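PDB 3NBM: PTS system, lactose-specific IIBC components, which probably relays a phosphoryl group, as the IIB domain of a lactose-specific phosphotransferase system, from its IIA partner to the sugar during uptake. Local coordinates for residues A[63-67]-A[81-85]; A[54-58]-A[102-107]. All blocks are in the same frame, centred on the assembly; numbering follows the deposited sequence. Where two conformers were deposited one is given.

Contact 1: residues A[63-67]-A[81-85]; sequences VRSYY and IVATR
Arg-64 and Thr-84 make the one direct hydrogen bond between the 3-10 turn 64-66 and the residue just after strand 80-83. NH1 of Arg-64 donates to the backbone O of Thr-84 over 3.1 Å, with an N-H...O angle of 160°. The oxygen lies almost in the guanidinium plane and is approached on a lone pair, which helps to set the rotation of the guanidinium group. A bend at chi3 in an otherwise extended Arg-64 side chain turns its end toward that carbonyl.

Each arginine lays an aliphatic carbon over the guanidinium of the other. The side chains cross at about a right angle: CD of Arg-64 sits over the centre of the Arg-85 guanidinium, 3.8 Å from CZ of Arg-85, while CG of Arg-85 lies over a face of the Arg-64 guanidinium. The two planes are 28° apart. NE of Arg-64 and NE of Arg-85 are 4.3 Å apart, a proximity of like charges that the hydrogen bond to Thr-84 may help offset.

Apolar packing falls to Tyr-67. With CG anti to the backbone N (chi1 178°), the ring slants across the strand, from Ala-83 back toward Ile-81: CD1 of Tyr-67 meets CB of Ala-83 at 3.7 Å and CE1 of Tyr-67 meets CG2 of Ile-81 at 3.9 Å. Water 1 joins the phenol to the strand, donating to Ile-81 O at 2.9 Å and hydrogen-bonded to Tyr-67 OH.

The contact lies within the beta-alpha-beta crossover from strand 56-59 through helix 67-74 to the edge strand 80-83, where the start of the helix packs on that strand. Ile-81 also packs on Met-70 and Ala-74 of the helix, whereas Val-82 and Thr-84 reach strand 56-59 and Phe-102.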
# COMPACT_ATOMS: atom_id res chain seq x y z
N VAL A 63 0.51 10.16 -6.05
CA VAL A 63 -0.38 9.49 -7.00
C VAL A 63 -1.84 9.47 -6.53
O VAL A 63 -2.66 8.73 -7.07
CB VAL A 63 0.14 8.09 -7.40
CG1 VAL A 63 1.38 8.25 -8.22
CG2 VAL A 63 0.41 7.22 -6.19
N ARG A 64 -2.18 10.36 -5.61
CA ARG A 64 -3.57 10.50 -5.14
C ARG A 64 -4.55 10.80 -6.27
O ARG A 64 -5.70 10.36 -6.21
CB ARG A 64 -3.66 11.58 -4.08
CG ARG A 64 -5.01 11.67 -3.39
CD ARG A 64 -4.96 12.44 -2.07
NE ARG A 64 -4.45 13.81 -2.26
CZ ARG A 64 -3.22 14.24 -2.02
NH1 ARG A 64 -2.30 13.47 -1.46
NH2 ARG A 64 -2.93 15.50 -2.32
N SER A 65 -4.12 11.50 -7.31
CA SER A 65 -5.00 11.85 -8.42
C SER A 65 -5.52 10.65 -9.20
O SER A 65 -6.47 10.79 -9.98
CB SER A 65 -4.28 12.79 -9.36
OG SER A 65 -3.25 12.14 -10.06
N TYR A 66 -4.90 9.48 -9.02
CA TYR A 66 -5.36 8.26 -9.69
C TYR A 66 -6.35 7.43 -8.86
O TYR A 66 -6.74 6.34 -9.29
CB TYR A 66 -4.14 7.42 -10.08
CG TYR A 66 -3.17 8.14 -10.99
CD1 TYR A 66 -3.43 8.34 -12.35
CD2 TYR A 66 -1.97 8.63 -10.49
CE1 TYR A 66 -2.51 9.03 -13.17
CE2 TYR A 66 -1.07 9.29 -11.31
CZ TYR A 66 -1.34 9.49 -12.64
OH TYR A 66 -0.46 10.14 -13.47
N TYR A 67 -6.76 7.89 -7.68
CA TYR A 67 -7.61 7.10 -6.82
C TYR A 67 -8.89 6.60 -7.49
O TYR A 67 -9.20 5.42 -7.43
CB TYR A 67 -7.95 7.87 -5.55
CG TYR A 67 -8.87 7.13 -4.62
CD1 TYR A 67 -8.42 6.07 -3.85
CD2 TYR A 67 -10.21 7.45 -4.56
CE1 TYR A 67 -9.27 5.42 -2.98
CE2 TYR A 67 -11.07 6.75 -3.75
CZ TYR A 67 -10.59 5.76 -2.94
OH TYR A 67 -11.46 5.08 -2.12
N ILE A 81 -8.48 -0.51 -2.02
CA ILE A 81 -7.64 0.62 -2.47
C ILE A 81 -7.74 1.72 -1.44
O ILE A 81 -8.84 2.09 -1.04
CB ILE A 81 -8.11 1.20 -3.85
CG1 ILE A 81 -8.25 0.12 -4.92
CG2 ILE A 81 -7.22 2.32 -4.30
CD1 ILE A 81 -7.01 -0.63 -5.25
N VAL A 82 -6.60 2.30 -1.08
CA VAL A 82 -6.57 3.43 -0.15
C VAL A 82 -5.61 4.49 -0.68
O VAL A 82 -4.55 4.17 -1.20
CB VAL A 82 -6.21 3.03 1.30
CG1 VAL A 82 -7.02 1.84 1.78
CG2 VAL A 82 -4.79 2.76 1.43
N ALA A 83 -6.01 5.74 -0.57
CA ALA A 83 -5.16 6.88 -0.92
C ALA A 83 -4.69 7.58 0.33
O ALA A 83 -5.41 7.60 1.33
CB ALA A 83 -5.88 7.90 -1.81
N THR A 84 -3.51 8.17 0.27
CA THR A 84 -2.92 8.86 1.41
C THR A 84 -2.62 10.32 1.06
O THR A 84 -2.54 10.73 -0.11
CB THR A 84 -1.61 8.17 1.87
OG1 THR A 84 -0.63 8.23 0.83
CG2 THR A 84 -1.89 6.70 2.28
N ARG A 85 -2.45 11.09 2.13
CA ARG A 85 -2.01 12.47 2.05
C ARG A 85 -0.67 12.62 2.76
O ARG A 85 -0.27 11.74 3.52
CB ARG A 85 -3.14 13.38 2.58
CG ARG A 85 -4.34 13.43 1.66
CD ARG A 85 -5.59 13.98 2.33
NE ARG A 85 -6.65 14.20 1.36
CZ ARG A 85 -7.39 13.26 0.79
NH1 ARG A 85 -7.22 11.99 1.11
NH2 ARG A 85 -8.28 13.60 -0.14
O HOH W 1 -11.69 2.49 -0.50

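Contact 2: residues A[54-58]-A[102-107]; sequences YDLII and FVLEHY
Leu-56 and Ile-58 pack against the last turn of helix 96-105, the close, dry part of this contact. With CG anti to the backbone N (chi1 175°), Leu-56 sends both methyls toward the helix end: its CD2 touches CG1 of Val-103 at 4.0 Å, and its CD1 lies near O of His-106. CD1 of Ile-58 approaches the edge of the Phe-102 ring at CE2 (4.1 Å) and meets CG2 of Val-103. His-106 turns back over the Phe-102 ring, its CE1 above one face, held by a hydrogen bond of 2.8 Å from ND1 of His-106 to the backbone O of Phe-102.

Toward Asp-55 the contact becomes watery. The Tyr-107 ring meets Asp-55 obliquely, its CE1 3.3 Å from Asp-55 O and 3.7 Å from CB of Asp-55, but its hydroxyl bonds through solvent. Tyr-107 OH donates to water 2, which donates to Asp-55 O; water 3 donates to Tyr-107 OH at 2.6 Å and weakly to OD1 of Asp-55. OD2 of Asp-55 accepts from the backbone N of Lys-8.

The C-terminal helix covers inner strand 56-59, between strands 7-13 and 80-83, with Ile-26 of helix 18-33 on Ile-58 and Val-103.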
# COMPACT_ATOMS: atom_id res chain seq x y z
N TYR A 54 -2.52 -8.70 -5.57
CA TYR A 54 -2.54 -8.01 -4.28
C TYR A 54 -3.94 -7.93 -3.71
O TYR A 54 -4.95 -7.93 -4.41
CB TYR A 54 -1.87 -6.63 -4.43
CG TYR A 54 -0.40 -6.78 -4.65
CD1 TYR A 54 0.44 -6.91 -3.59
CD2 TYR A 54 0.17 -6.87 -5.93
CE1 TYR A 54 1.79 -7.13 -3.75
CE2 TYR A 54 1.52 -7.09 -6.09
CZ TYR A 54 2.33 -7.21 -4.99
OH TYR A 54 3.69 -7.46 -5.15
N ASP A 55 -3.99 -7.82 -2.38
CA ASP A 55 -5.23 -7.67 -1.63
C ASP A 55 -5.55 -6.21 -1.31
O ASP A 55 -6.72 -5.83 -1.24
CB ASP A 55 -5.13 -8.46 -0.34
CG ASP A 55 -4.82 -9.92 -0.59
OD1 ASP A 55 -5.60 -10.57 -1.34
OD2 ASP A 55 -3.79 -10.42 -0.09
N LEU A 56 -4.51 -5.41 -1.07
CA LEU A 56 -4.61 -4.00 -0.69
C LEU A 56 -3.58 -3.24 -1.48
O LEU A 56 -2.43 -3.64 -1.51
CB LEU A 56 -4.35 -3.82 0.82
CG LEU A 56 -4.29 -2.38 1.34
CD1 LEU A 56 -5.63 -1.65 1.20
CD2 LEU A 56 -3.79 -2.36 2.79
N ILE A 57 -4.00 -2.14 -2.12
CA ILE A 57 -3.08 -1.24 -2.82
C ILE A 57 -3.21 0.10 -2.14
O ILE A 57 -4.31 0.63 -1.95
CB ILE A 57 -3.35 -1.16 -4.34
CG1 ILE A 57 -3.29 -2.60 -4.92
CG2 ILE A 57 -2.34 -0.23 -5.00
CD1 ILE A 57 -3.60 -2.73 -6.36
N ILE A 58 -2.06 0.66 -1.78
CA ILE A 58 -1.97 1.97 -1.13
C ILE A 58 -1.26 2.95 -2.08
O ILE A 58 -0.16 2.70 -2.55
CB ILE A 58 -1.12 1.89 0.18
CG1 ILE A 58 -1.72 0.87 1.17
CG2 ILE A 58 -0.99 3.30 0.82
CD1 ILE A 58 -0.82 0.49 2.33
N PHE A 102 -2.23 0.49 10.14
CA PHE A 102 -2.90 1.11 9.01
C PHE A 102 -3.32 0.05 7.98
O PHE A 102 -4.44 0.08 7.48
CB PHE A 102 -1.96 2.14 8.38
CG PHE A 102 -2.54 2.83 7.18
CD1 PHE A 102 -3.27 4.00 7.31
CD2 PHE A 102 -2.31 2.34 5.90
CE1 PHE A 102 -3.78 4.64 6.20
CE2 PHE A 102 -2.82 3.00 4.81
CZ PHE A 102 -3.53 4.15 4.97
N VAL A 103 -2.41 -0.86 7.65
CA VAL A 103 -2.73 -1.92 6.69
C VAL A 103 -3.93 -2.73 7.18
O VAL A 103 -4.92 -2.92 6.47
CB VAL A 103 -1.51 -2.83 6.45
CG1 VAL A 103 -1.94 -4.15 5.80
CG2 VAL A 103 -0.46 -2.09 5.62
N LEU A 104 -3.86 -3.22 8.42
CA LEU A 104 -4.91 -4.10 8.90
C LEU A 104 -6.24 -3.36 9.06
O LEU A 104 -7.30 -3.95 8.84
CB LEU A 104 -4.44 -4.86 10.17
CG LEU A 104 -3.34 -5.91 9.85
CD1 LEU A 104 -2.60 -6.38 11.06
CD2 LEU A 104 -3.96 -7.10 9.09
N GLU A 105 -6.20 -2.08 9.45
CA GLU A 105 -7.45 -1.36 9.60
C GLU A 105 -8.12 -1.13 8.24
O GLU A 105 -9.34 -0.94 8.19
CB GLU A 105 -7.28 -0.06 10.41
CG GLU A 105 -7.06 -0.34 11.88
CD GLU A 105 -6.66 0.85 12.73
OE1 GLU A 105 -6.42 1.95 12.20
OE2 GLU A 105 -6.58 0.64 13.96
N HIS A 106 -7.35 -1.23 7.15
CA HIS A 106 -7.89 -1.13 5.80
C HIS A 106 -8.08 -2.46 5.09
O HIS A 106 -8.34 -2.48 3.89
CB HIS A 106 -7.00 -0.21 4.97
CG HIS A 106 -7.11 1.21 5.37
ND1 HIS A 106 -6.35 1.75 6.39
CD2 HIS A 106 -7.95 2.19 4.97
CE1 HIS A 106 -6.69 3.01 6.56
NE2 HIS A 106 -7.66 3.30 5.71
N TYR A 107 -8.02 -3.55 5.85
CA TYR A 107 -8.33 -4.84 5.31
C TYR A 107 -9.01 -5.68 6.39
O TYR A 107 -8.48 -6.66 6.89
CB TYR A 107 -7.08 -5.54 4.77
CG TYR A 107 -7.47 -6.58 3.77
CD1 TYR A 107 -7.67 -6.22 2.44
CD2 TYR A 107 -7.76 -7.88 4.14
CE1 TYR A 107 -8.08 -7.13 1.51
CE2 TYR A 107 -8.18 -8.81 3.20
CZ TYR A 107 -8.34 -8.43 1.88
OH TYR A 107 -8.78 -9.34 0.95
O HOH W 2 -9.04 -7.68 -1.39
O HOH W 3 -7.50 -11.63 1.05

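Overall arrangement
Contacts 1 and 2, with centres 13 Å apart, join different layers to neighbouring parallel strands: the start of helix 67-74 to 80-83, and the C-terminal helix to 56-59. Val-82 ties them together. Its N lies 3.0 Å from Ile-57 O, a probable hydrogen bond between the strands, while its CG1 is 3.8 Å from CD1 of Leu-56 and also packs on His-106. Both segments of contact 1 lie, along the chain, between the two segments of contact 2. The phosphorylation loop of IIB domains of this family probably follows strand 7-13; strand 56-59 of contact 2 is its neighbour in the sheet, and Val-63 of contact 1 touches Ala-14 just beyond it.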